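Local coordinates for protein putative lipase/esterase (Lactobacillus plantarum WCFS1, PDB 3BXP) that probably hydrolyses carboxylic ester bonds as a serine esterase of the alpha/beta-hydrolase fold, its natural substrate being unknown, at residues 37-42 with 109-114; 121-126 with 151-156; 194-199 with 212-217. One frame throughout, in Å; residues are numbered along the deposited sequence.

Contact 1: residues 37-42 with 109-114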
ATOM      1  N   ILE B  37       4.764  -1.896  24.010  1.00 18.47           N
ATOM      2  CA  ILE B  37       4.954  -0.447  24.150  1.00 16.80           C
ATOM      3  C   ILE B  37       5.334   0.155  22.801  1.00 19.69           C
ATOM      4  O   ILE B  37       6.166  -0.395  22.046  1.00 21.53           O
ATOM      5  CB  ILE B  37       6.071  -0.138  25.245  1.00 19.42           C
ATOM      6  CG1 ILE B  37       6.348   1.371  25.440  1.00 21.26           C
ATOM      7  CG2 ILE B  37       7.426  -0.791  24.897  1.00 22.85           C
ATOM      8  CD1 ILE B  37       6.776   1.722  26.832  1.00 19.39           C
HETATM    9  N   MSE B  38       4.727   1.272  22.512  1.00 19.35           N
HETATM   10  CA  MSE B  38       5.012   2.012  21.277  1.00 19.71           C
HETATM   11  C   MSE B  38       5.717   3.293  21.627  1.00 21.22           C
HETATM   12  O   MSE B  38       5.197   4.119  22.351  1.00 19.99           O
HETATM   13  CB  MSE B  38       3.735   2.370  20.513  1.00 22.59           C
HETATM   14  CG  MSE B  38       4.035   2.980  19.216  1.00 22.90           C
HETATM   15 SE   MSE B  38       2.414   3.215  18.151  0.75 22.67          SE
HETATM   16  CE  MSE B  38       1.934   1.323  17.923  1.00 30.89           C
ATOM     17  N   ILE B  39       6.866   3.484  21.002  1.00 17.47           N
ATOM     18  CA  ILE B  39       7.623   4.747  21.083  1.00 20.68           C
ATOM     19  C   ILE B  39       7.373   5.595  19.842  1.00 19.44           C
ATOM     20  O   ILE B  39       7.668   5.165  18.716  1.00 22.00           O
ATOM     21  CB  ILE B  39       9.148   4.492  21.141  1.00 22.51           C
ATOM     22  CG1 ILE B  39       9.554   3.613  22.326  1.00 21.72           C
ATOM     23  CG2 ILE B  39       9.921   5.863  21.167  1.00 21.42           C
ATOM     24  CD1 ILE B  39      11.067   3.150  22.218  1.00 20.70           C
ATOM     25  N   ILE B  40       6.838   6.777  20.074  1.00 16.84           N
ATOM     26  CA  ILE B  40       6.344   7.666  18.991  1.00 18.87           C
ATOM     27  C   ILE B  40       7.346   8.800  18.770  1.00 21.62           C
ATOM     28  O   ILE B  40       7.674   9.570  19.720  1.00 21.40           O
ATOM     29  CB  ILE B  40       4.930   8.233  19.306  1.00 19.45           C
ATOM     30  CG1 ILE B  40       3.855   7.143  19.344  1.00 24.80           C
ATOM     31  CG2 ILE B  40       4.565   9.305  18.257  1.00 17.80           C
ATOM     32  CD1 ILE B  40       2.547   7.603  20.014  1.00 27.67           C
ATOM     33  N   CYS B  41       7.920   8.829  17.554  1.00 20.57           N
ATOM     34  CA  CYS B  41       8.763   9.911  17.115  1.00 18.62           C
ATOM     35  C   CYS B  41       7.865  10.834  16.274  1.00 16.96           C
ATOM     36  O   CYS B  41       7.453  10.456  15.212  1.00 19.01           O
ATOM     37  CB  CYS B  41       9.963   9.393  16.306  1.00 18.35           C
ATOM     38  SG  CYS B  41      11.112   8.493  17.338  1.00 23.96           S
ATOM     39  N   PRO B  42       7.505  12.013  16.801  1.00 18.83           N
ATOM     40  CA  PRO B  42       6.534  12.913  16.152  1.00 20.95           C
ATOM     41  C   PRO B  42       6.994  13.498  14.808  1.00 18.77           C
ATOM     42  O   PRO B  42       8.219  13.479  14.468  1.00 20.12           O
ATOM     43  CB  PRO B  42       6.352  14.047  17.166  1.00 21.62           C
ATOM     44  CG  PRO B  42       6.891  13.530  18.454  1.00 29.17           C
ATOM     45  CD  PRO B  42       7.966  12.554  18.110  1.00 21.77           C
ATOM     46  N   GLN B 109      10.070  -7.625  24.634  1.00 19.83           N
ATOM     47  CA  GLN B 109      10.119  -8.325  23.359  1.00 19.96           C
ATOM     48  C   GLN B 109       9.138  -7.764  22.318  1.00 21.02           C
ATOM     49  O   GLN B 109       9.120  -8.220  21.176  1.00 19.69           O
ATOM     50  CB  GLN B 109       9.844  -9.823  23.530  1.00 18.06           C
ATOM     51  CG  GLN B 109      10.807 -10.510  24.554  1.00 19.36           C
ATOM     52  CD  GLN B 109      12.248 -10.385  24.113  1.00 26.41           C
ATOM     53  OE1 GLN B 109      12.618 -10.888  23.067  1.00 24.07           O
ATOM     54  NE2 GLN B 109      13.057  -9.703  24.895  1.00 23.32           N
ATOM     55  N   ARG B 110       8.375  -6.765  22.736  1.00 16.21           N
ATOM     56  CA  ARG B 110       7.301  -6.167  21.942  1.00 17.65           C
ATOM     57  C   ARG B 110       7.333  -4.622  22.044  1.00 19.54           C
ATOM     58  O   ARG B 110       6.326  -3.955  22.316  1.00 22.68           O
ATOM     59  CB  ARG B 110       5.938  -6.752  22.377  1.00 15.60           C
ATOM     60  CG  ARG B 110       5.841  -8.221  22.083  1.00 16.87           C
ATOM     61  CD  ARG B 110       4.484  -8.805  22.389  1.00 18.36           C
ATOM     62  NE  ARG B 110       4.390 -10.161  21.820  1.00 18.04           N
ATOM     63  CZ  ARG B 110       4.866 -11.249  22.400  1.00 28.54           C
ATOM     64  NH1 ARG B 110       5.488 -11.186  23.575  1.00 32.12           N
ATOM     65  NH2 ARG B 110       4.744 -12.426  21.808  1.00 28.28           N
ATOM     66  N   ILE B 111       8.512  -4.086  21.721  1.00 20.54           N
ATOM     67  CA  ILE B 111       8.740  -2.668  21.594  1.00 20.23           C
ATOM     68  C   ILE B 111       8.561  -2.341  20.100  1.00 19.23           C
ATOM     69  O   ILE B 111       9.248  -2.875  19.224  1.00 21.43           O
ATOM     70  CB  ILE B 111      10.179  -2.276  22.078  1.00 21.43           C
ATOM     71  CG1 ILE B 111      10.388  -2.640  23.566  1.00 19.72           C
ATOM     72  CG2 ILE B 111      10.504  -0.776  21.838  1.00 19.48           C
ATOM     73  CD1 ILE B 111      11.821  -2.456  24.017  1.00 24.99           C
ATOM     74  N   ILE B 112       7.662  -1.410  19.832  1.00 19.47           N
ATOM     75  CA  ILE B 112       7.312  -0.990  18.491  1.00 19.13           C
ATOM     76  C   ILE B 112       7.676   0.510  18.341  1.00 18.42           C
ATOM     77  O   ILE B 112       7.394   1.327  19.239  1.00 20.83           O
ATOM     78  CB  ILE B 112       5.791  -1.129  18.291  1.00 20.66           C
ATOM     79  CG1 ILE B 112       5.308  -2.558  18.611  1.00 23.72           C
ATOM     80  CG2 ILE B 112       5.416  -0.791  16.827  1.00 22.93           C
ATOM     81  CD1 ILE B 112       3.924  -2.571  19.168  1.00 27.54           C
ATOM     82  N   LEU B 113       8.420   0.876  17.310  1.00 18.27           N
ATOM     83  CA  LEU B 113       8.723   2.289  17.057  1.00 20.51           C
ATOM     84  C   LEU B 113       7.776   2.822  15.997  1.00 21.86           C
ATOM     85  O   LEU B 113       7.523   2.163  15.022  1.00 22.03           O
ATOM     86  CB  LEU B 113      10.135   2.438  16.486  1.00 19.63           C
ATOM     87  CG  LEU B 113      11.227   1.650  17.186  1.00 19.26           C
ATOM     88  CD1 LEU B 113      12.619   1.933  16.526  1.00 18.40           C
ATOM     89  CD2 LEU B 113      11.178   1.952  18.683  1.00 20.82           C
ATOM     90  N   ALA B 114       7.220   3.993  16.237  1.00 20.43           N
ATOM     91  CA  ALA B 114       6.303   4.609  15.260  1.00 20.22           C
ATOM     92  C   ALA B 114       6.810   6.015  14.984  1.00 22.91           C
ATOM     93  O   ALA B 114       7.069   6.781  15.928  1.00 23.11           O
ATOM     94  CB  ALA B 114       4.897   4.649  15.791  1.00 22.33           C
TER

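Contact 2: residues 121-126 with 151-156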
ATOM      1  N   HIS B 121      11.633   9.611   9.540  1.00 19.29           N
ATOM      2  CA  HIS B 121      13.034   9.501   9.084  1.00 20.19           C
ATOM      3  C   HIS B 121      13.874   8.921  10.194  1.00 19.96           C
ATOM      4  O   HIS B 121      14.649   8.002   9.995  1.00 18.95           O
ATOM      5  CB  HIS B 121      13.583  10.801   8.636  1.00 18.83           C
ATOM      6  CG  HIS B 121      14.871  10.676   7.906  1.00 19.28           C
ATOM      7  ND1 HIS B 121      16.105  10.795   8.529  1.00 21.96           N
ATOM      8  CD2 HIS B 121      15.131  10.375   6.616  1.00 24.23           C
ATOM      9  CE1 HIS B 121      17.059  10.655   7.624  1.00 24.72           C
ATOM     10  NE2 HIS B 121      16.494  10.400   6.456  1.00 21.13           N
ATOM     11  N   VAL B 122      13.695   9.432  11.388  1.00 21.18           N
ATOM     12  CA  VAL B 122      14.451   8.914  12.540  1.00 19.00           C
ATOM     13  C   VAL B 122      14.247   7.397  12.738  1.00 20.39           C
ATOM     14  O   VAL B 122      15.227   6.623  12.857  1.00 21.34           O
ATOM     15  CB  VAL B 122      14.106   9.707  13.870  1.00 18.72           C
ATOM     16  CG1 VAL B 122      14.778   9.036  15.077  1.00 21.16           C
ATOM     17  CG2 VAL B 122      14.487  11.191  13.773  1.00 22.57           C
ATOM     18  N   VAL B 123      12.972   6.980  12.796  1.00 22.25           N
ATOM     19  CA  VAL B 123      12.602   5.557  12.948  1.00 19.59           C
ATOM     20  C   VAL B 123      13.131   4.657  11.814  1.00 19.96           C
ATOM     21  O   VAL B 123      13.677   3.562  12.035  1.00 19.32           O
ATOM     22  CB  VAL B 123      11.062   5.412  13.185  1.00 17.97           C
ATOM     23  CG1 VAL B 123      10.644   3.941  13.202  1.00 20.06           C
ATOM     24  CG2 VAL B 123      10.691   6.099  14.504  1.00 17.64           C
ATOM     25  N   ALA B 124      12.930   5.096  10.576  1.00 18.00           N
ATOM     26  CA  ALA B 124      13.334   4.307   9.413  1.00 21.98           C
ATOM     27  C   ALA B 124      14.841   4.175   9.401  1.00 23.27           C
ATOM     28  O   ALA B 124      15.422   3.102   9.168  1.00 23.00           O
ATOM     29  CB  ALA B 124      12.781   4.951   8.109  1.00 20.23           C
ATOM     30  N   THR B 125      15.513   5.258   9.739  1.00 20.68           N
ATOM     31  CA  THR B 125      16.983   5.215   9.780  1.00 20.38           C
ATOM     32  C   THR B 125      17.441   4.275  10.923  1.00 18.60           C
ATOM     33  O   THR B 125      18.388   3.485  10.756  1.00 21.48           O
ATOM     34  CB  THR B 125      17.539   6.624   9.972  1.00 21.75           C
ATOM     35  OG1 THR B 125      17.133   7.440   8.847  1.00 21.82           O
ATOM     36  CG2 THR B 125      19.101   6.633  10.073  1.00 20.70           C
ATOM     37  N   TYR B 126      16.790   4.389  12.081  1.00 20.15           N
ATOM     38  CA  TYR B 126      17.067   3.526  13.232  1.00 19.55           C
ATOM     39  C   TYR B 126      16.910   2.058  12.861  1.00 21.83           C
ATOM     40  O   TYR B 126      17.732   1.159  13.240  1.00 18.15           O
ATOM     41  CB  TYR B 126      16.190   3.892  14.442  1.00 21.37           C
ATOM     42  CG  TYR B 126      16.744   3.268  15.724  1.00 17.58           C
ATOM     43  CD1 TYR B 126      17.777   3.890  16.416  1.00 24.40           C
ATOM     44  CD2 TYR B 126      16.231   2.090  16.224  1.00 21.22           C
ATOM     45  CE1 TYR B 126      18.285   3.339  17.571  1.00 21.13           C
ATOM     46  CE2 TYR B 126      16.762   1.516  17.362  1.00 22.98           C
ATOM     47  CZ  TYR B 126      17.766   2.151  18.039  1.00 24.59           C
ATOM     48  OH  TYR B 126      18.270   1.531  19.198  1.00 26.16           O
ATOM     49  N   ILE B 151       8.343  -1.625  13.335  1.00 19.82           N
ATOM     50  CA  ILE B 151       8.162  -0.177  13.190  1.00 17.50           C
ATOM     51  C   ILE B 151       6.852   0.074  12.461  1.00 19.34           C
ATOM     52  O   ILE B 151       6.338  -0.791  11.740  1.00 20.49           O
ATOM     53  CB  ILE B 151       9.389   0.565  12.444  1.00 18.19           C
ATOM     54  CG1 ILE B 151       9.429   0.311  10.924  1.00 18.89           C
ATOM     55  CG2 ILE B 151      10.716   0.206  13.129  1.00 22.75           C
ATOM     56  CD1 ILE B 151      10.489   1.139  10.158  1.00 20.36           C
ATOM     57  N   ILE B 152       6.335   1.259  12.705  1.00 19.04           N
ATOM     58  CA  ILE B 152       5.160   1.804  12.005  1.00 19.54           C
ATOM     59  C   ILE B 152       5.603   3.154  11.484  1.00 19.10           C
ATOM     60  O   ILE B 152       6.236   3.915  12.223  1.00 21.05           O
ATOM     61  CB  ILE B 152       3.940   1.995  12.973  1.00 19.78           C
ATOM     62  CG1 ILE B 152       3.336   0.640  13.382  1.00 18.42           C
ATOM     63  CG2 ILE B 152       2.868   2.861  12.306  1.00 22.28           C
ATOM     64  CD1 ILE B 152       2.316   0.731  14.511  1.00 22.76           C
ATOM     65  N   LEU B 153       5.321   3.402  10.204  1.00 18.64           N
ATOM     66  CA  LEU B 153       5.649   4.679   9.576  1.00 19.06           C
ATOM     67  C   LEU B 153       4.440   5.300   8.947  1.00 17.75           C
ATOM     68  O   LEU B 153       3.777   4.680   8.116  1.00 19.38           O
ATOM     69  CB  LEU B 153       6.749   4.527   8.498  1.00 18.98           C
ATOM     70  CG  LEU B 153       8.102   3.945   8.941  1.00 19.97           C
ATOM     71  CD1 LEU B 153       8.990   3.720   7.713  1.00 17.30           C
ATOM     72  CD2 LEU B 153       8.759   4.956   9.908  1.00 22.42           C
ATOM     73  N   GLY B 154       4.121   6.524   9.367  1.00 19.03           N
ATOM     74  CA  GLY B 154       3.046   7.310   8.709  1.00 18.51           C
ATOM     75  C   GLY B 154       3.618   8.519   8.005  1.00 19.46           C
ATOM     76  O   GLY B 154       4.389   9.299   8.601  1.00 19.59           O
ATOM     77  N   TYR B 155       3.258   8.657   6.742  1.00 19.75           N
ATOM     78  CA  TYR B 155       3.792   9.702   5.894  1.00 20.12           C
ATOM     79  C   TYR B 155       5.267  10.019   6.247  1.00 20.74           C
ATOM     80  O   TYR B 155       5.604  11.179   6.457  1.00 21.83           O
ATOM     81  CB  TYR B 155       2.921  10.975   5.974  1.00 20.69           C
ATOM     82  CG  TYR B 155       2.411  11.365   7.342  1.00 19.13           C
ATOM     83  CD1 TYR B 155       1.369  10.702   7.917  1.00 19.50           C
ATOM     84  CD2 TYR B 155       2.955  12.419   8.033  1.00 18.21           C
ATOM     85  CE1 TYR B 155       0.860  11.082   9.158  1.00 20.50           C
ATOM     86  CE2 TYR B 155       2.479  12.808   9.286  1.00 18.90           C
ATOM     87  CZ  TYR B 155       1.452  12.136   9.840  1.00 19.86           C
ATOM     88  OH  TYR B 155       0.949  12.519  11.052  1.00 21.85           O
ATOM     89  N   PRO B 156       6.155   9.016   6.195  1.00 20.37           N
ATOM     90  CA  PRO B 156       7.494   9.290   6.680  1.00 20.48           C
ATOM     91  C   PRO B 156       8.348  10.028   5.690  1.00 21.06           C
ATOM     92  O   PRO B 156       8.239   9.794   4.499  1.00 19.55           O
ATOM     93  CB  PRO B 156       8.085   7.917   6.797  1.00 18.54           C
ATOM     94  CG  PRO B 156       7.419   7.145   5.709  1.00 21.82           C
ATOM     95  CD  PRO B 156       6.018   7.594   5.793  1.00 19.29           C
TER

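Contact 3: residues 194-199 with 212-217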
ATOM      1  N   ALA B 194       7.921  -3.714   9.058  1.00 17.59           N
ATOM      2  CA  ALA B 194       7.335  -2.402   9.041  1.00 18.84           C
ATOM      3  C   ALA B 194       5.919  -2.366   8.449  1.00 19.90           C
ATOM      4  O   ALA B 194       5.605  -3.022   7.485  1.00 21.27           O
ATOM      5  CB  ALA B 194       8.261  -1.419   8.278  1.00 18.01           C
ATOM      6  N   PHE B 195       5.101  -1.566   9.084  1.00 20.35           N
ATOM      7  CA  PHE B 195       3.824  -1.123   8.542  1.00 17.61           C
ATOM      8  C   PHE B 195       3.994   0.311   8.152  1.00 17.60           C
ATOM      9  O   PHE B 195       4.271   1.196   8.971  1.00 17.96           O
ATOM     10  CB  PHE B 195       2.726  -1.299   9.624  1.00 17.66           C
ATOM     11  CG  PHE B 195       1.324  -0.866   9.198  1.00 18.87           C
ATOM     12  CD1 PHE B 195       0.915   0.456   9.239  1.00 18.33           C
ATOM     13  CD2 PHE B 195       0.394  -1.813   8.812  1.00 20.55           C
ATOM     14  CE1 PHE B 195      -0.331   0.815   8.848  1.00 19.25           C
ATOM     15  CE2 PHE B 195      -0.856  -1.435   8.420  1.00 16.44           C
ATOM     16  CZ  PHE B 195      -1.226  -0.103   8.436  1.00 19.57           C
ATOM     17  N   VAL B 196       3.781   0.573   6.877  1.00 20.06           N
ATOM     18  CA  VAL B 196       3.941   1.906   6.309  1.00 17.53           C
ATOM     19  C   VAL B 196       2.597   2.352   5.707  1.00 18.88           C
ATOM     20  O   VAL B 196       1.909   1.591   5.019  1.00 19.98           O
ATOM     21  CB  VAL B 196       5.037   1.878   5.214  1.00 16.08           C
ATOM     22  CG1 VAL B 196       5.323   3.245   4.608  1.00 19.53           C
ATOM     23  CG2 VAL B 196       6.331   1.238   5.690  1.00 20.67           C
ATOM     24  N   TRP B 197       2.228   3.579   5.974  1.00 20.15           N
ATOM     25  CA  TRP B 197       1.028   4.198   5.340  1.00 17.72           C
ATOM     26  C   TRP B 197       1.289   5.632   4.984  1.00 17.65           C
ATOM     27  O   TRP B 197       2.129   6.323   5.590  1.00 19.03           O
ATOM     28  CB  TRP B 197      -0.241   4.058   6.198  1.00 17.69           C
ATOM     29  CG  TRP B 197      -0.263   4.930   7.382  1.00 20.01           C
ATOM     30  CD1 TRP B 197       0.296   4.657   8.606  1.00 21.60           C
ATOM     31  CD2 TRP B 197      -0.833   6.246   7.492  1.00 21.38           C
ATOM     32  NE1 TRP B 197       0.099   5.692   9.453  1.00 21.71           N
ATOM     33  CE2 TRP B 197      -0.583   6.693   8.796  1.00 20.52           C
ATOM     34  CE3 TRP B 197      -1.487   7.102   6.612  1.00 21.60           C
ATOM     35  CZ2 TRP B 197      -1.008   7.941   9.240  1.00 18.95           C
ATOM     36  CZ3 TRP B 197      -1.928   8.336   7.076  1.00 22.96           C
ATOM     37  CH2 TRP B 197      -1.680   8.737   8.369  1.00 20.00           C
ATOM     38  N   GLN B 198       0.588   6.082   3.957  1.00 19.11           N
ATOM     39  CA  GLN B 198       0.628   7.486   3.579  1.00 19.00           C
ATOM     40  C   GLN B 198      -0.587   7.795   2.767  1.00 19.14           C
ATOM     41  O   GLN B 198      -1.289   6.908   2.343  1.00 20.32           O
ATOM     42  CB  GLN B 198       1.899   7.789   2.786  1.00 20.73           C
ATOM     43  CG  GLN B 198       2.110   9.267   2.426  1.00 22.09           C
ATOM     44  CD  GLN B 198       3.557   9.593   2.080  1.00 21.00           C
ATOM     45  OE1 GLN B 198       4.341   8.707   1.730  1.00 26.02           O
ATOM     46  NE2 GLN B 198       3.898  10.870   2.111  1.00 25.14           N
ATOM     47  N   THR B 199      -0.841   9.065   2.508  1.00 22.48           N
ATOM     48  CA  THR B 199      -1.892   9.382   1.520  1.00 22.55           C
ATOM     49  C   THR B 199      -1.318   9.736   0.185  1.00 24.61           C
ATOM     50  O   THR B 199      -0.245  10.302   0.088  1.00 23.68           O
ATOM     51  CB  THR B 199      -2.834  10.495   1.972  1.00 23.32           C
ATOM     52  OG1 THR B 199      -2.124  11.744   2.026  1.00 26.35           O
ATOM     53  CG2 THR B 199      -3.435  10.169   3.329  1.00 23.47           C
ATOM     54  N   LYS B 212       9.959   4.530  -1.737  1.00 19.10           N
ATOM     55  CA  LYS B 212      11.401   4.202  -1.688  1.00 16.90           C
ATOM     56  C   LYS B 212      11.705   3.220  -0.530  1.00 17.46           C
ATOM     57  O   LYS B 212      12.399   2.214  -0.727  1.00 20.25           O
ATOM     58  CB  LYS B 212      12.243   5.470  -1.525  1.00 18.26           C
ATOM     59  CG  LYS B 212      12.369   6.292  -2.756  1.00 18.25           C
ATOM     60  CD  LYS B 212      12.913   7.697  -2.455  1.00 18.43           C
ATOM     61  CE  LYS B 212      13.429   8.438  -3.670  1.00 24.37           C
ATOM     62  NZ  LYS B 212      14.915   8.132  -3.922  1.00 22.83           N
ATOM     63  N   TYR B 213      11.185   3.471   0.658  1.00 20.72           N
ATOM     64  CA  TYR B 213      11.459   2.573   1.803  1.00 20.19           C
ATOM     65  C   TYR B 213      10.811   1.185   1.543  1.00 20.58           C
ATOM     66  O   TYR B 213      11.388   0.118   1.774  1.00 20.83           O
ATOM     67  CB  TYR B 213      10.895   3.184   3.095  1.00 22.03           C
ATOM     68  CG  TYR B 213      11.399   2.479   4.304  1.00 19.13           C
ATOM     69  CD1 TYR B 213      12.733   2.491   4.614  1.00 19.87           C
ATOM     70  CD2 TYR B 213      10.544   1.767   5.141  1.00 22.91           C
ATOM     71  CE1 TYR B 213      13.245   1.817   5.730  1.00 20.14           C
ATOM     72  CE2 TYR B 213      11.040   1.084   6.250  1.00 25.76           C
ATOM     73  CZ  TYR B 213      12.379   1.119   6.544  1.00 26.08           C
ATOM     74  OH  TYR B 213      12.860   0.422   7.665  1.00 23.64           O
ATOM     75  N   VAL B 214       9.565   1.186   1.079  1.00 21.02           N
ATOM     76  CA  VAL B 214       8.869  -0.078   0.801  1.00 20.47           C
ATOM     77  C   VAL B 214       9.581  -0.881  -0.290  1.00 19.14           C
ATOM     78  O   VAL B 214       9.734  -2.092  -0.172  1.00 19.40           O
ATOM     79  CB  VAL B 214       7.373   0.146   0.510  1.00 21.94           C
ATOM     80  CG1 VAL B 214       6.643  -1.173   0.159  1.00 21.25           C
ATOM     81  CG2 VAL B 214       6.711   0.831   1.769  1.00 14.81           C
ATOM     82  N   GLN B 215      10.036  -0.213  -1.344  1.00 18.92           N
ATOM     83  CA  GLN B 215      10.759  -0.924  -2.379  1.00 18.58           C
ATOM     84  C   GLN B 215      11.900  -1.706  -1.778  1.00 20.31           C
ATOM     85  O   GLN B 215      12.098  -2.876  -2.054  1.00 20.79           O
ATOM     86  CB  GLN B 215      11.273   0.063  -3.424  1.00 20.73           C
ATOM     87  CG  GLN B 215      12.254  -0.511  -4.442  1.00 18.08           C
ATOM     88  CD  GLN B 215      13.700  -0.540  -3.963  1.00 21.16           C
ATOM     89  OE1 GLN B 215      14.177   0.394  -3.309  1.00 22.79           O
ATOM     90  NE2 GLN B 215      14.398  -1.616  -4.288  1.00 17.64           N
ATOM     91  N   ALA B 216      12.643  -1.036  -0.912  1.00 18.68           N
ATOM     92  CA  ALA B 216      13.908  -1.603  -0.383  1.00 20.26           C
ATOM     93  C   ALA B 216      13.603  -2.747   0.562  1.00 17.58           C
ATOM     94  O   ALA B 216      14.309  -3.748   0.593  1.00 19.19           O
ATOM     95  CB  ALA B 216      14.723  -0.497   0.371  1.00 18.72           C
HETATM   96  N   MSE B 217      12.554  -2.573   1.362  1.00 19.26           N
HETATM   97  CA  MSE B 217      12.163  -3.620   2.268  1.00 17.24           C
HETATM   98  C   MSE B 217      11.740  -4.864   1.529  1.00 21.31           C
HETATM   99  O   MSE B 217      12.124  -5.990   1.928  1.00 20.98           O
HETATM  100  CB  MSE B 217      10.999  -3.167   3.161  1.00 19.12           C
HETATM  101  CG  MSE B 217      11.394  -2.157   4.160  1.00 21.05           C
HETATM  102 SE   MSE B 217      12.437  -2.782   5.667  0.75 19.00          SE
HETATM  103  CE  MSE B 217      10.980  -3.160   6.835  1.00 20.86           C
TER

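Contact 1: residues 37-42 with 109-114
Two neighbouring parallel strands in the centre of the alpha/beta-hydrolase sheet meet here, with Ile37 to Cys41 beside Arg110 to Ala114. Five backbone hydrogen bonds join them, running from Ile37 N to Arg110 O at one end (3.1 Å) to Cys41 N on Ala114 O at the other (2.7 Å). Ile37 O and Ile39 O receive the amides of Ile112 and Ala114, and Ile112 O takes Ile39 N. On the face bearing the odd-numbered residues, Ile37 lays its CG2 alongside Ile111 CG1 at 3.7 Å. Ile39 keeps CG1 beside its own backbone N (chi1 -58°); with the chain then extended, CD1 rests against two neighbours, Leu113 CD2 at 3.7 Å and Ile111 CG2 at 4.0 Å. Helix 85-99 covers Ile37 and Ile39 there. On the other face, Met38, a selenomethionine, extends with CG anti to the backbone N (chi1 -174°) and rests SE on Ala114 CB at 3.7 Å, while Ile152 of the next strand touches both residues. Strand 110-116 leads into a sequence resembling a nucleophile elbow, whose Phe116 shares a backbone hydrogen bond with Cys41. Backbone N-H and C=O groups pair between the strands and apolar side chains line both faces, as suits a strand pair buried between layers of helices.

Contact 2: residues 121-126 with 151-156
Helix 121-126 runs over strand 151-154 at an angle of 144° between their directions, with the axes of the two segments 8.9 Å apart at closest approach. This is helix-on-sheet packing of the alpha/beta-hydrolase fold: the helix belongs to 118-129, which follows a probable nucleophile elbow at Gly115, Ser117 and Gly119, and the strand lies next to 110-116 in the central sheet. No hydrogen bond crosses the interface, which is made entirely of aliphatic groups. Val123 touches both strand residues of the contact. With CG1 anti to the backbone N, that methyl drops onto the strand and sits against Ile151, at 3.7 Å from both CB and CG2, as the two side chains pass in opposite directions. The same CG1 also meets Leu153 CD2 at 3.9 Å, so one methyl touches two alternate residues of the strand. Ala124 adds a contact through its CB, 4.0 Å from Leu153 CD1; the two methyls of Leu153 are thus divided between consecutive residues of the helix. Ile151 places CG1 between its backbone N and carbonyl carbon (chi1 74°), which carries CD1 up towards the helix and to 4.3 Å from Ala124 CA. Leu113 of the adjoining strand touches both Val123 and Ile151, while Tyr213 of helix 208-219 packs on Ala124, Ile151 and Leu153. The imidazole of His121 is fixed from outside the helix at both nitrogens, ND1 by the hydroxyl of Tyr83 and NE2 by Trp181 O. The backbone O of His121 receives two bonds from Thr125, from opposite faces of the carbonyl plane: the routine helical one from N, and one from OG1 at 2.8 Å, the hydroxyl lying 37° out of that plane.

Contact 3: residues 194-199 with 212-217
Ala194 CB and the terminal methyl CE of Met217, a selenomethionine, meet at 3.5 Å, the closest approach between strand 194-199 and helix 212-217. The side chain of Met217 leaves with CG beside its backbone N and then bends at both later torsions (chi2 -74°, chi3 -91°), a folded path that turns CE back to the start of the strand. Tyr213, one helical turn earlier, presents its ring by the edge: Ala194 CB lies near the ring plane at 4.3 Å from CE2, and Val196 CG2 comes to CD2 at the same separation. Over one face of this ring stands Met217 CG, nearer the border of the ring than its centre, so the Tyr213 ring and the Met217 chain pack on each other within the helix. Val196 completes the first shell. Its side chain and that of Val214 run antiparallel alongside each other, and Val214 CG2 is the single methyl that meets it, 4.0 Å from Val196 CG2. Nothing polar crosses between the segments.

Further out, the hydroxyl of Tyr213 is hydrogen-bonded to Asn127 ND2, which ties the far end of the ring to helix 118-129, while Val187 from a loop also packs on Tyr213. Tyr226 on the neighbouring strand 224-229 touches Val196 and Val214, and Leu211 of the second subunit packs on Val214, placing this helix near the subunit boundary. The directions of strand and helix differ by 151°, with the axes of the two segments 10.0 Å apart, as the chain returns over the sheet before entering strand 224-229. The contact therefore forms the first half of a beta-alpha-beta crossover in the parallel part of the alpha/beta-hydrolase sheet.

Overall arrangement
All three contacts are buried and share one sheet, but at different depths in the fold. Contact 1 lies within the sheet and is the one whose segments are joined by backbone hydrogen bonds; contacts 2 and 3 set a helix on a strand through apolar side chains alone. Strand 110-116 of contact 1 neighbours strand 150-154 of contact 2, linked by Ile152 N to Leu113 O, and that strand in turn neighbours 194-199 of contact 3, linked by Leu153 N to Phe195 O. Contacts 1 and 3, with centres about 17 Å apart, do not touch. Contact 3 is farthest from the chain centre, and among the three only its segments pack on the second subunit.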